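Local coordinates for laccase (Botrytis aclada, PDB 3SQR), which is a multicopper oxidase that probably oxidises hydroquinones and lignin-derived phenols one electron at a time while reducing dioxygen to water, at residues A[281-286]-A[347-352]; A[368-373]-A[501-506]; A[102-107]-A[160-165]; A[255-258]-A[262-265]. All blocks are in the same frame, centred on the assembly; numbering follows the deposited sequence.

Interaction 1: residues A[281-286]-A[347-352]. With SO4 (sulfate ion), chain M.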
loop_
_atom_site.group_PDB
_atom_site.type_symbol
_atom_site.label_atom_id
_atom_site.label_comp_id
_atom_site.label_asym_id
_atom_site.label_seq_id
_atom_site.Cartn_x
_atom_site.Cartn_y
_atom_site.Cartn_z
ATOM N N ASP A 281 -17.301 14.709 -9.189
ATOM C CA ASP A 281 -18.624 15.320 -9.198
ATOM C C ASP A 281 -19.406 14.903 -10.428
ATOM O O ASP A 281 -18.907 14.896 -11.553
ATOM C CB ASP A 281 -18.519 16.838 -9.208
ATOM C CG ASP A 281 -17.954 17.405 -7.954
ATOM O OD1 ASP A 281 -17.665 16.667 -6.968
ATOM O OD2 ASP A 281 -17.787 18.645 -7.950
ATOM N N ASN A 282 -20.664 14.566 -10.174
ATOM C CA ASN A 282 -21.639 14.212 -11.182
ATOM C C ASN A 282 -21.278 12.967 -11.977
ATOM O O ASN A 282 -21.852 12.716 -13.012
ATOM C CB ASN A 282 -21.898 15.391 -12.106
ATOM C CG ASN A 282 -23.232 15.290 -12.801
ATOM O OD1 ASN A 282 -23.284 15.451 -14.007
ATOM N ND2 ASN A 282 -24.316 14.994 -12.039
ATOM N N HIS A 283 -20.348 12.155 -11.442
ATOM C CA HIS A 283 -20.009 10.885 -12.065
ATOM C C HIS A 283 -20.142 9.761 -11.036
ATOM O O HIS A 283 -20.082 9.969 -9.834
ATOM C CB HIS A 283 -18.594 10.948 -12.681
ATOM C CG HIS A 283 -18.471 11.841 -13.881
ATOM N ND1 HIS A 283 -18.494 13.221 -13.809
ATOM C CD2 HIS A 283 -18.311 11.539 -15.188
ATOM C CE1 HIS A 283 -18.340 13.714 -15.026
ATOM N NE2 HIS A 283 -18.215 12.715 -15.877
ATOM N N THR A 284 -20.461 8.600 -11.567
ATOM C CA THR A 284 -20.630 7.396 -10.813
ATOM C C THR A 284 -19.367 6.556 -11.027
ATOM O O THR A 284 -18.789 6.451 -12.117
ATOM C CB THR A 284 -21.852 6.616 -11.302
ATOM O OG1 THR A 284 -23.024 7.435 -11.062
ATOM C CG2 THR A 284 -22.015 5.349 -10.520
ATOM N N LEU A 285 -18.933 6.013 -9.936
ATOM C CA LEU A 285 -17.821 5.084 -9.986
ATOM C C LEU A 285 -18.359 3.675 -9.977
ATOM O O LEU A 285 -19.098 3.331 -9.068
ATOM C CB LEU A 285 -16.928 5.303 -8.774
ATOM C CG LEU A 285 -16.477 6.722 -8.417
ATOM C CD1 LEU A 285 -15.638 6.652 -7.114
ATOM C CD2 LEU A 285 -15.663 7.426 -9.498
ATOM N N THR A 286 -17.967 2.860 -10.934
ATOM C CA THR A 286 -18.231 1.436 -10.884
ATOM C C THR A 286 -16.953 0.736 -10.383
ATOM O O THR A 286 -15.966 0.670 -11.083
ATOM C CB THR A 286 -18.614 0.889 -12.193
ATOM O OG1 THR A 286 -19.856 1.497 -12.591
ATOM C CG2 THR A 286 -18.851 -0.610 -12.089
ATOM N N LEU A 347 -11.450 17.296 -13.687
ATOM C CA LEU A 347 -11.865 16.530 -14.797
ATOM C C LEU A 347 -12.408 17.498 -15.869
ATOM O O LEU A 347 -13.226 18.318 -15.530
ATOM C CB LEU A 347 -13.003 15.633 -14.385
ATOM C CG LEU A 347 -13.548 14.769 -15.523
ATOM C CD1 LEU A 347 -12.554 13.696 -15.903
ATOM C CD2 LEU A 347 -14.857 14.148 -15.087
ATOM N N ARG A 348 -11.905 17.385 -17.082
ATOM C CA ARG A 348 -12.357 18.220 -18.240
ATOM C C ARG A 348 -12.861 17.328 -19.334
ATOM O O ARG A 348 -12.239 16.312 -19.685
ATOM C CB ARG A 348 -11.208 19.035 -18.764
ATOM C CG ARG A 348 -10.560 19.915 -17.721
ATOM C CD ARG A 348 -9.672 20.901 -18.436
ATOM N NE ARG A 348 -8.896 21.725 -17.563
ATOM C CZ ARG A 348 -9.391 22.697 -16.811
ATOM N NH1 ARG A 348 -10.690 22.978 -16.803
ATOM N NH2 ARG A 348 -8.573 23.392 -16.060
ATOM N N TYR A 349 -13.985 17.719 -19.942
ATOM C CA TYR A 349 -14.436 17.065 -21.170
ATOM C C TYR A 349 -13.905 17.808 -22.359
ATOM O O TYR A 349 -13.957 17.319 -23.490
ATOM C CB TYR A 349 -15.959 17.011 -21.208
ATOM C CG TYR A 349 -16.625 15.869 -20.459
ATOM C CD1 TYR A 349 -16.637 15.836 -19.067
ATOM C CD2 TYR A 349 -17.209 14.810 -21.134
ATOM C CE1 TYR A 349 -17.237 14.814 -18.388
ATOM C CE2 TYR A 349 -17.852 13.778 -20.444
ATOM C CZ TYR A 349 -17.835 13.786 -19.076
ATOM O OH TYR A 349 -18.442 12.830 -18.351
ATOM N N ASP A 350 -13.415 19.004 -22.116
ATOM C CA ASP A 350 -12.764 19.762 -23.147
ATOM C C ASP A 350 -11.438 20.226 -22.576
ATOM O O ASP A 350 -11.377 21.113 -21.719
ATOM C CB ASP A 350 -13.657 20.948 -23.549
ATOM C CG ASP A 350 -12.967 21.897 -24.520
ATOM O OD1 ASP A 350 -11.831 21.609 -24.965
ATOM O OD2 ASP A 350 -13.580 22.953 -24.834
ATOM N N SER A 351 -10.376 19.631 -23.094
ATOM C CA SER A 351 -9.007 19.786 -22.568
ATOM C C SER A 351 -8.468 21.195 -22.768
ATOM O O SER A 351 -7.479 21.584 -22.126
ATOM C CB SER A 351 -8.041 18.761 -23.201
ATOM O OG SER A 351 -7.919 18.884 -24.627
ATOM N N SER A 352 -9.113 21.938 -23.675
ATOM C CA SER A 352 -8.726 23.304 -23.940
ATOM C C SER A 352 -9.351 24.265 -22.932
ATOM O O SER A 352 -8.936 25.414 -22.850
ATOM C CB SER A 352 -9.079 23.665 -25.386
ATOM O OG SER A 352 -10.442 23.996 -25.450
HETATM S S SO4 M . -5.114 21.840 -17.492
HETATM O O1 SO4 M . -4.409 22.960 -18.097
HETATM O O2 SO4 M . -4.111 20.958 -16.886
HETATM O O3 SO4 M . -6.014 22.299 -16.447
HETATM O O4 SO4 M . -5.868 21.131 -18.539
#
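Leu347 meets the imidazole of His283 inside the second cupredoxin-like domain, a two-sheet beta sandwich; strand 344-348 belongs to one sheet, and the loop of His283 leads into strand 285-290 of the other. The branch that touches is CD2, which sits over one ring face, displaced toward the rim, with Leu347 CD2 3.5 Å from His283 CE1. With CG anti to the backbone N (chi1 179°), the leucine extends toward the histidine, which approaches from the opposite direction, and the contact is a CH-pi interaction.

Arg348 turns to the other side of its strand and does not join in. Its extended chain carries the guanidinium edge to a sulfate, probably picked up from the crystallisation solution, with Arg348 NH2 2.8 Å from sulfate O3 and NE bonded to both O3 and O4; Lys251 binds the same anion.

At Tyr349 the phenol and imidazole meet at their edges, neither lying over the other's face, the planes 31° apart. Tyr349 OH and His283 NE2 form a very short hydrogen bond of 2.5 Å, and the backbone N of Ala319 is a second partner of the hydroxyl. On its other nitrogen, His283 ND1 donates almost straight to Asp281 O at 2.8 Å, with the acceptor in the ring plane, so two bonds fix the rotation of the imidazole. Tyr324 packs edge-to-face with it as well.

Beyond the strand, Asp350 closes an Asx turn: its OD1 accepts from Ser352 OG at 2.8 Å and from Ser352 N at 3.0 Å, both donors reaching it from the same face of the carboxylate.

Interaction 2: residues A[368-373]-A[501-506]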
loop_
_atom_site.group_PDB
_atom_site.type_symbol
_atom_site.label_atom_id
_atom_site.label_comp_id
_atom_site.label_asym_id
_atom_site.label_seq_id
_atom_site.Cartn_x
_atom_site.Cartn_y
_atom_site.Cartn_z
ATOM N N CYS A 368 -13.732 7.448 8.444
ATOM C CA CYS A 368 -12.395 6.831 8.229
ATOM C C CYS A 368 -12.528 5.351 7.950
ATOM O O CYS A 368 -11.557 4.626 8.013
ATOM C CB CYS A 368 -11.472 7.088 9.402
ATOM S SG CYS A 368 -11.504 8.810 9.919
ATOM N N GLU A 369 -13.740 4.932 7.638
ATOM C CA GLU A 369 -14.021 3.534 7.346
ATOM C C GLU A 369 -13.429 3.105 6.024
ATOM O O GLU A 369 -13.047 3.943 5.156
ATOM C CB GLU A 369 -15.536 3.292 7.328
ATOM C CG GLU A 369 -16.123 3.689 8.645
ATOM C CD GLU A 369 -17.543 3.261 8.832
ATOM O OE1 GLU A 369 -18.082 2.467 8.033
ATOM O OE2 GLU A 369 -18.128 3.801 9.779
ATOM N N ASP A 370 -13.442 1.793 5.833
ATOM C CA ASP A 370 -13.268 1.253 4.515
ATOM C C ASP A 370 -14.644 1.235 3.838
ATOM O O ASP A 370 -15.696 1.502 4.492
ATOM C CB ASP A 370 -12.741 -0.187 4.536
ATOM C CG ASP A 370 -11.278 -0.300 4.986
ATOM O OD1 ASP A 370 -10.560 0.713 5.067
ATOM O OD2 ASP A 370 -10.812 -1.457 5.157
ATOM N N GLU A 371 -14.642 0.868 2.559
ATOM C CA GLU A 371 -15.907 0.553 1.879
ATOM C C GLU A 371 -16.638 -0.529 2.649
ATOM O O GLU A 371 -16.030 -1.376 3.305
ATOM C CB GLU A 371 -15.702 0.169 0.416
ATOM C CG GLU A 371 -15.408 1.330 -0.486
ATOM C CD GLU A 371 -16.588 2.238 -0.619
ATOM O OE1 GLU A 371 -17.599 1.774 -1.140
ATOM O OE2 GLU A 371 -16.504 3.408 -0.200
ATOM N N PRO A 372 -17.970 -0.486 2.584
ATOM C CA PRO A 372 -18.646 -1.452 3.459
ATOM C C PRO A 372 -18.351 -2.901 3.041
ATOM O O PRO A 372 -18.341 -3.197 1.858
ATOM C CB PRO A 372 -20.132 -1.121 3.249
ATOM C CG PRO A 372 -20.208 0.171 2.577
ATOM C CD PRO A 372 -18.898 0.396 1.861
ATOM N N VAL A 373 -18.197 -3.807 4.000
ATOM C CA VAL A 373 -17.925 -5.199 3.640
ATOM C C VAL A 373 -18.921 -5.773 2.674
ATOM O O VAL A 373 -18.549 -6.520 1.745
ATOM C CB VAL A 373 -17.749 -6.110 4.867
ATOM C CG1 VAL A 373 -16.438 -5.749 5.613
ATOM C CG2 VAL A 373 -18.955 -6.025 5.815
ATOM N N VAL A 501 -4.967 -4.877 2.212
ATOM C CA VAL A 501 -4.966 -3.797 3.222
ATOM C C VAL A 501 -6.403 -3.591 3.687
ATOM O O VAL A 501 -7.325 -3.444 2.882
ATOM C CB VAL A 501 -4.407 -2.453 2.712
ATOM C CG1 VAL A 501 -4.547 -1.404 3.769
ATOM C CG2 VAL A 501 -2.972 -2.557 2.300
ATOM N N ALA A 502 -6.641 -3.636 4.985
ATOM C CA ALA A 502 -7.983 -3.408 5.523
ATOM C C ALA A 502 -7.897 -2.736 6.879
ATOM O O ALA A 502 -6.962 -2.946 7.660
ATOM C CB ALA A 502 -8.738 -4.760 5.638
ATOM N N ALA A 503 -8.875 -1.914 7.149
ATOM C CA ALA A 503 -8.916 -1.123 8.353
ATOM C C ALA A 503 -9.187 -1.939 9.583
ATOM O O ALA A 503 -10.137 -2.733 9.605
ATOM C CB ALA A 503 -10.000 -0.030 8.225
ATOM N N LEU A 504 -8.350 -1.751 10.585
ATOM C CA LEU A 504 -8.710 -2.084 11.965
ATOM C C LEU A 504 -9.614 -0.943 12.443
ATOM O O LEU A 504 -9.161 0.182 12.632
ATOM C CB LEU A 504 -7.495 -2.163 12.849
ATOM C CG LEU A 504 -7.694 -2.133 14.357
ATOM C CD1 LEU A 504 -8.618 -3.254 14.805
ATOM C CD2 LEU A 504 -6.297 -2.202 15.016
ATOM N N PRO A 505 -10.892 -1.241 12.657
ATOM C CA PRO A 505 -11.777 -0.127 13.073
ATOM C C PRO A 505 -11.398 0.449 14.390
ATOM O O PRO A 505 -11.123 -0.264 15.288
ATOM C CB PRO A 505 -13.148 -0.799 13.179
ATOM C CG PRO A 505 -13.054 -1.934 12.180
ATOM C CD PRO A 505 -11.664 -2.467 12.442
ATOM N N GLY A 506 -11.494 1.774 14.514
ATOM C CA GLY A 506 -11.212 2.438 15.736
ATOM C C GLY A 506 -12.107 1.892 16.840
ATOM O O GLY A 506 -13.331 1.846 16.684
#
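Asp370 lays its carboxylate against the methyl group of Ala503, with Asp370 OD1 3.3 Å from Ala503 CB, and grips the backbone beside it. The contact ties the connection between the second and third cupredoxin-like domains to strand 501-504, an outermost strand of a sheet in the third. Ala502 and Leu504 pair by backbone bonds with Ile465 and His463 of strand 463-467, whereas the intervening N-H, that of Ala503, goes to a side chain: Ala503 N donates to Asp370 OD2 at 2.8 Å and 170°. The carboxylate oxygen is met on its syn side, with the donor 33° out of the plane. Asp370 CG stands anti to its own carbonyl carbon (chi1 -71°), which sends the acid group across to the strand edge.

Gln477 NE2 bonds to this same oxygen and to Ala503 O, so one outside amide reaches both segments. Two N-H donors on one buried oxygen would favour the ionised acid. Strand 463-467 brings His463 to the type 1 copper, and the Ala503 side chain lies about 7 Å from that of His463. Two residues before Asp370, Cys368 is disulfide-bonded to Cys334. One residue earlier on the strand than Ala503, Ala502 CA packs 3.5 Å from Asp370 OD2.

Interaction 3: residues A[102-107]-A[160-165]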
loop_
_atom_site.group_PDB
_atom_site.type_symbol
_atom_site.label_atom_id
_atom_site.label_comp_id
_atom_site.label_asym_id
_atom_site.label_seq_id
_atom_site.Cartn_x
_atom_site.Cartn_y
_atom_site.Cartn_z
ATOM N N ALA A 102 3.464 -4.840 -16.297
ATOM C CA ALA A 102 3.698 -6.170 -16.736
ATOM C C ALA A 102 2.373 -6.830 -17.009
ATOM O O ALA A 102 1.338 -6.218 -16.854
ATOM C CB ALA A 102 4.553 -6.976 -15.664
ATOM N N ASP A 103 2.416 -8.047 -17.539
ATOM C CA ASP A 103 1.238 -8.865 -17.724
ATOM C C ASP A 103 1.272 -9.929 -16.674
ATOM O O ASP A 103 2.329 -10.387 -16.248
ATOM C CB ASP A 103 1.240 -9.591 -19.101
ATOM C CG ASP A 103 1.085 -8.630 -20.251
ATOM O OD1 ASP A 103 0.406 -7.620 -20.102
ATOM O OD2 ASP A 103 1.716 -8.865 -21.278
ATOM N N TRP A 104 0.078 -10.362 -16.319
ATOM C CA TRP A 104 -0.146 -11.485 -15.465
ATOM C C TRP A 104 0.729 -12.638 -15.944
ATOM O O TRP A 104 0.655 -13.057 -17.107
ATOM C CB TRP A 104 -1.624 -11.814 -15.589
ATOM C CG TRP A 104 -2.104 -12.869 -14.758
ATOM C CD1 TRP A 104 -1.522 -13.378 -13.637
ATOM C CD2 TRP A 104 -3.333 -13.544 -14.925
ATOM N NE1 TRP A 104 -2.306 -14.413 -13.105
ATOM C CE2 TRP A 104 -3.427 -14.523 -13.897
ATOM C CE3 TRP A 104 -4.355 -13.469 -15.896
ATOM C CZ2 TRP A 104 -4.490 -15.413 -13.811
ATOM C CZ3 TRP A 104 -5.434 -14.355 -15.795
ATOM C CH2 TRP A 104 -5.500 -15.296 -14.751
ATOM N N GLY A 105 1.538 -13.165 -15.029
ATOM C CA GLY A 105 2.408 -14.301 -15.329
ATOM C C GLY A 105 3.843 -13.936 -15.685
ATOM O O GLY A 105 4.691 -14.836 -15.744
ATOM N N ASP A 106 4.120 -12.648 -15.965
ATOM C CA ASP A 106 5.440 -12.230 -16.329
ATOM C C ASP A 106 6.398 -12.378 -15.142
ATOM O O ASP A 106 5.967 -12.343 -13.980
ATOM C CB ASP A 106 5.455 -10.769 -16.761
ATOM C CG ASP A 106 4.860 -10.557 -18.131
ATOM O OD1 ASP A 106 4.569 -11.527 -18.899
ATOM O OD2 ASP A 106 4.710 -9.361 -18.459
ATOM N N ASN A 107 7.674 -12.541 -15.463
ATOM C CA ASN A 107 8.752 -12.562 -14.455
ATOM C C ASN A 107 9.380 -11.224 -14.521
ATOM O O ASN A 107 9.720 -10.800 -15.611
ATOM C CB ASN A 107 9.722 -13.693 -14.773
ATOM C CG ASN A 107 9.065 -15.045 -14.592
ATOM O OD1 ASN A 107 8.535 -15.337 -13.549
ATOM N ND2 ASN A 107 9.077 -15.876 -15.637
ATOM N N THR A 160 1.847 -13.246 -10.127
ATOM C CA THR A 160 0.863 -14.316 -10.222
ATOM C C THR A 160 -0.523 -13.738 -9.871
ATOM O O THR A 160 -1.434 -14.418 -9.435
ATOM C CB THR A 160 1.251 -15.438 -9.242
ATOM O OG1 THR A 160 1.226 -14.927 -7.898
ATOM C CG2 THR A 160 2.653 -15.911 -9.543
ATOM N N GLN A 161 -0.627 -12.417 -10.024
ATOM C CA GLN A 161 -1.777 -11.620 -9.675
ATOM C C GLN A 161 -1.864 -10.552 -10.786
ATOM O O GLN A 161 -0.881 -10.278 -11.476
ATOM C CB GLN A 161 -1.594 -10.885 -8.334
ATOM C CG GLN A 161 -1.520 -11.795 -7.167
ATOM C CD GLN A 161 -0.850 -11.127 -6.032
ATOM O OE1 GLN A 161 0.420 -11.064 -5.988
ATOM N NE2 GLN A 161 -1.642 -10.634 -5.097
ATOM N N TYR A 162 -3.041 -9.950 -10.892
ATOM C CA TYR A 162 -3.289 -8.884 -11.857
ATOM C C TYR A 162 -4.119 -7.795 -11.220
ATOM O O TYR A 162 -4.933 -8.018 -10.320
ATOM C CB TYR A 162 -3.873 -9.426 -13.175
ATOM C CG TYR A 162 -5.161 -10.148 -12.994
ATOM C CD1 TYR A 162 -6.383 -9.455 -13.041
ATOM C CD2 TYR A 162 -5.179 -11.510 -12.706
ATOM C CE1 TYR A 162 -7.586 -10.136 -12.813
ATOM C CE2 TYR A 162 -6.350 -12.175 -12.460
ATOM C CZ TYR A 162 -7.560 -11.491 -12.525
ATOM O OH TYR A 162 -8.753 -12.126 -12.334
ATOM N N GLY A 163 -3.823 -6.588 -11.666
ATOM C CA GLY A 163 -4.541 -5.419 -11.214
ATOM C C GLY A 163 -3.578 -4.284 -10.874
ATOM O O GLY A 163 -2.530 -4.118 -11.478
ATOM N N THR A 164 -4.027 -3.473 -9.952
ATOM C CA THR A 164 -3.352 -2.260 -9.544
ATOM C C THR A 164 -2.663 -2.399 -8.217
ATOM O O THR A 164 -3.266 -2.706 -7.186
ATOM C CB THR A 164 -4.407 -1.141 -9.380
ATOM O OG1 THR A 164 -5.118 -0.984 -10.618
ATOM C CG2 THR A 164 -3.760 0.164 -8.983
ATOM N N THR A 165 -1.398 -2.065 -8.247
ATOM C CA THR A 165 -0.690 -1.902 -6.996
ATOM C C THR A 165 0.414 -0.891 -7.183
ATOM O O THR A 165 0.400 -0.081 -8.124
ATOM C CB THR A 165 -0.263 -3.247 -6.351
ATOM O OG1 THR A 165 0.062 -2.975 -4.991
ATOM C CG2 THR A 165 0.914 -3.916 -7.120
HETATM O O HOH W 1 -1.600 -16.449 -11.266
#
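Trp104 sends CG away from its backbone N (chi1 -177°), while Tyr162 takes the crowded position with CG between its backbone N and carbonyl carbon (chi1 59°); the two aromatic side chains thereby run side by side, pointing the same way. Two ring carbons of the phenol do most of the touching: Tyr162 CD2 lies over the centre of one indole face, 3.5 Å from Trp104 CD2, and CE2 follows on the side of the six-membered ring. The ring planes are inclined at 48°, and the phenol centroid is 4.6 Å from that of the six-membered ring.

The five-membered end of the indole reaches the backbone before Tyr162. There Trp104 NE1 donates to a water at 2.8 Å, lying in the ring plane, and this water is 2.7 Å from Thr160 O, so it bridges the segments. Trp104 CD1 comes within 3.8 Å of Gln161 O, a buried carbonyl that has no polar partner in the model.

Both segments belong to the N-terminal cupredoxin-like domain, where strands 100-103 and 163-169 flank strand 180-186 in one sheet. Trp104 and Gly105 are the middle residues of a type II beta turn, closed by Asp106 N to Asp103 O at 2.9 Å. Asp106 OD2 also accepts from Asp103 N at 2.8 Å, from above the carboxylate plane, and is paired with Arg68. Trp49 meets the indole too.

Interaction 4: residues A[255-258]-A[262-265]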
loop_
_atom_site.group_PDB
_atom_site.type_symbol
_atom_site.label_atom_id
_atom_site.label_comp_id
_atom_site.label_asym_id
_atom_site.label_seq_id
_atom_site.Cartn_x
_atom_site.Cartn_y
_atom_site.Cartn_z
ATOM N N LEU A 255 -7.529 15.454 -15.706
ATOM C CA LEU A 255 -7.910 14.228 -16.350
ATOM C C LEU A 255 -8.953 14.630 -17.421
ATOM O O LEU A 255 -9.881 15.333 -17.077
ATOM C CB LEU A 255 -8.590 13.297 -15.333
ATOM C CG LEU A 255 -9.104 11.976 -15.892
ATOM C CD1 LEU A 255 -8.080 11.175 -16.764
ATOM C CD2 LEU A 255 -9.766 11.120 -14.805
ATOM N N THR A 256 -8.701 14.245 -18.648
ATOM C CA THR A 256 -9.606 14.547 -19.780
ATOM C C THR A 256 -10.441 13.392 -20.180
ATOM O O THR A 256 -9.921 12.288 -20.415
ATOM C CB THR A 256 -8.787 15.014 -20.947
ATOM O OG1 THR A 256 -8.151 16.202 -20.535
ATOM C CG2 THR A 256 -9.708 15.295 -22.173
ATOM N N PHE A 257 -11.753 13.610 -20.290
ATOM C CA PHE A 257 -12.644 12.594 -20.725
ATOM C C PHE A 257 -13.207 12.992 -22.116
ATOM O O PHE A 257 -13.450 14.186 -22.397
ATOM C CB PHE A 257 -13.854 12.414 -19.818
ATOM C CG PHE A 257 -13.652 11.567 -18.610
ATOM C CD1 PHE A 257 -12.454 10.869 -18.366
ATOM C CD2 PHE A 257 -14.653 11.485 -17.676
ATOM C CE1 PHE A 257 -12.342 10.105 -17.212
ATOM C CE2 PHE A 257 -14.526 10.712 -16.508
ATOM C CZ PHE A 257 -13.364 10.029 -16.310
ATOM N N VAL A 258 -13.344 11.974 -22.941
ATOM C CA VAL A 258 -14.089 11.996 -24.194
ATOM C C VAL A 258 -15.487 11.413 -23.967
ATOM O O VAL A 258 -15.718 10.323 -23.462
ATOM C CB VAL A 258 -13.364 11.195 -25.303
ATOM C CG1 VAL A 258 -14.325 11.111 -26.589
ATOM C CG2 VAL A 258 -12.028 11.810 -25.649
ATOM N N LYS A 262 -15.708 4.795 -21.724
ATOM C CA LYS A 262 -15.573 4.223 -20.374
ATOM C C LYS A 262 -14.079 4.141 -20.026
ATOM O O LYS A 262 -13.275 3.614 -20.803
ATOM C CB LYS A 262 -16.222 2.870 -20.277
ATOM C CG LYS A 262 -17.744 2.878 -20.407
ATOM C CD LYS A 262 -18.164 1.419 -20.401
ATOM C CE LYS A 262 -19.669 1.231 -20.446
ATOM N NZ LYS A 262 -19.953 -0.230 -20.673
ATOM N N TYR A 263 -13.736 4.679 -18.866
ATOM C CA TYR A 263 -12.353 4.812 -18.406
ATOM C C TYR A 263 -12.156 3.978 -17.153
ATOM O O TYR A 263 -12.937 4.009 -16.246
ATOM C CB TYR A 263 -12.016 6.227 -18.049
ATOM C CG TYR A 263 -12.062 7.114 -19.243
ATOM C CD1 TYR A 263 -10.972 7.244 -20.050
ATOM C CD2 TYR A 263 -13.214 7.849 -19.549
ATOM C CE1 TYR A 263 -10.977 8.005 -21.176
ATOM C CE2 TYR A 263 -13.217 8.660 -20.672
ATOM C CZ TYR A 263 -12.117 8.742 -21.474
ATOM O OH TYR A 263 -12.074 9.559 -22.612
ATOM N N ARG A 264 -11.062 3.235 -17.143
ATOM C CA ARG A 264 -10.568 2.586 -15.931
ATOM C C ARG A 264 -9.555 3.522 -15.246
ATOM O O ARG A 264 -8.606 4.028 -15.845
ATOM C CB ARG A 264 -9.897 1.271 -16.307
ATOM C CG ARG A 264 -9.282 0.583 -15.113
ATOM C CD ARG A 264 -8.705 -0.711 -15.558
ATOM N NE ARG A 264 -8.393 -1.553 -14.417
ATOM C CZ ARG A 264 -8.184 -2.860 -14.540
ATOM N NH1 ARG A 264 -8.295 -3.483 -15.718
ATOM N NH2 ARG A 264 -7.876 -3.555 -13.466
ATOM N N LEU A 265 -9.863 3.850 -14.019
ATOM C CA LEU A 265 -8.985 4.670 -13.133
ATOM C C LEU A 265 -8.524 3.757 -12.022
ATOM O O LEU A 265 -9.299 3.045 -11.431
ATOM C CB LEU A 265 -9.759 5.797 -12.485
ATOM C CG LEU A 265 -10.187 6.984 -13.364
ATOM C CD1 LEU A 265 -10.878 6.600 -14.670
ATOM C CD2 LEU A 265 -10.986 7.986 -12.479
#
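A beta-arch carries the chain from one sheet of the second cupredoxin-like domain to the other: strand 254-256 and strand 262-269 face each other through side chains; just past the first strand, the CA atoms of Phe257 and Tyr263 are 8.1 Å apart. These two rings form an offset stack. Their planes are within 4° of parallel and their centroids 4.3 Å apart, the two side chains running antiparallel over one another. Phe257 CD1 lies over the phenol face near its rim, 3.3 Å from Tyr263 CE2, and Tyr263 CD2 in turn lies over a face of the phenylalanine.

The stack is buried between the sheets, where Val315 and Leu347 also touch Phe257, and Val197 touches Tyr263. Beyond the ring, the phenol oxygen spans the arch: Val258 N donates to Tyr263 OH at 2.7 Å and 168°, near the ring plane, and this bond holds the phenol rim against the turning backbone. Val258 comes in roughly perpendicular to the tyrosine, bringing Val258 CB to 3.4 Å from Tyr263 OH. Farther from the turn, Leu255 CD2 meets Leu265 CD2 at 4.1 Å, a looser methyl contact. Val197 and Ile200 of strand 195-205 pack on Leu265, and an N-acetylglucosamine of an attached glycan touches Leu255.

From the N terminus, interaction 3 closes first, joining the turn after strand 100-103 to the approach to strand 163-169 in the first cupredoxin-like domain. Interaction 4 follows as the shortest loop, three residues between its segments, and interaction 1 then closes a 60-residue loop in the same second domain. Interaction 2 closes last, across 127 residues, tying the connection after that domain to the third. All four are in series; none nests or crosses. Interactions 1 and 4 alone touch, their centres about 7 Å apart: strands 254-256 and 344-348 are sheet neighbours, and Arg348 probably makes backbone hydrogen bonds with Leu255 and Phe257.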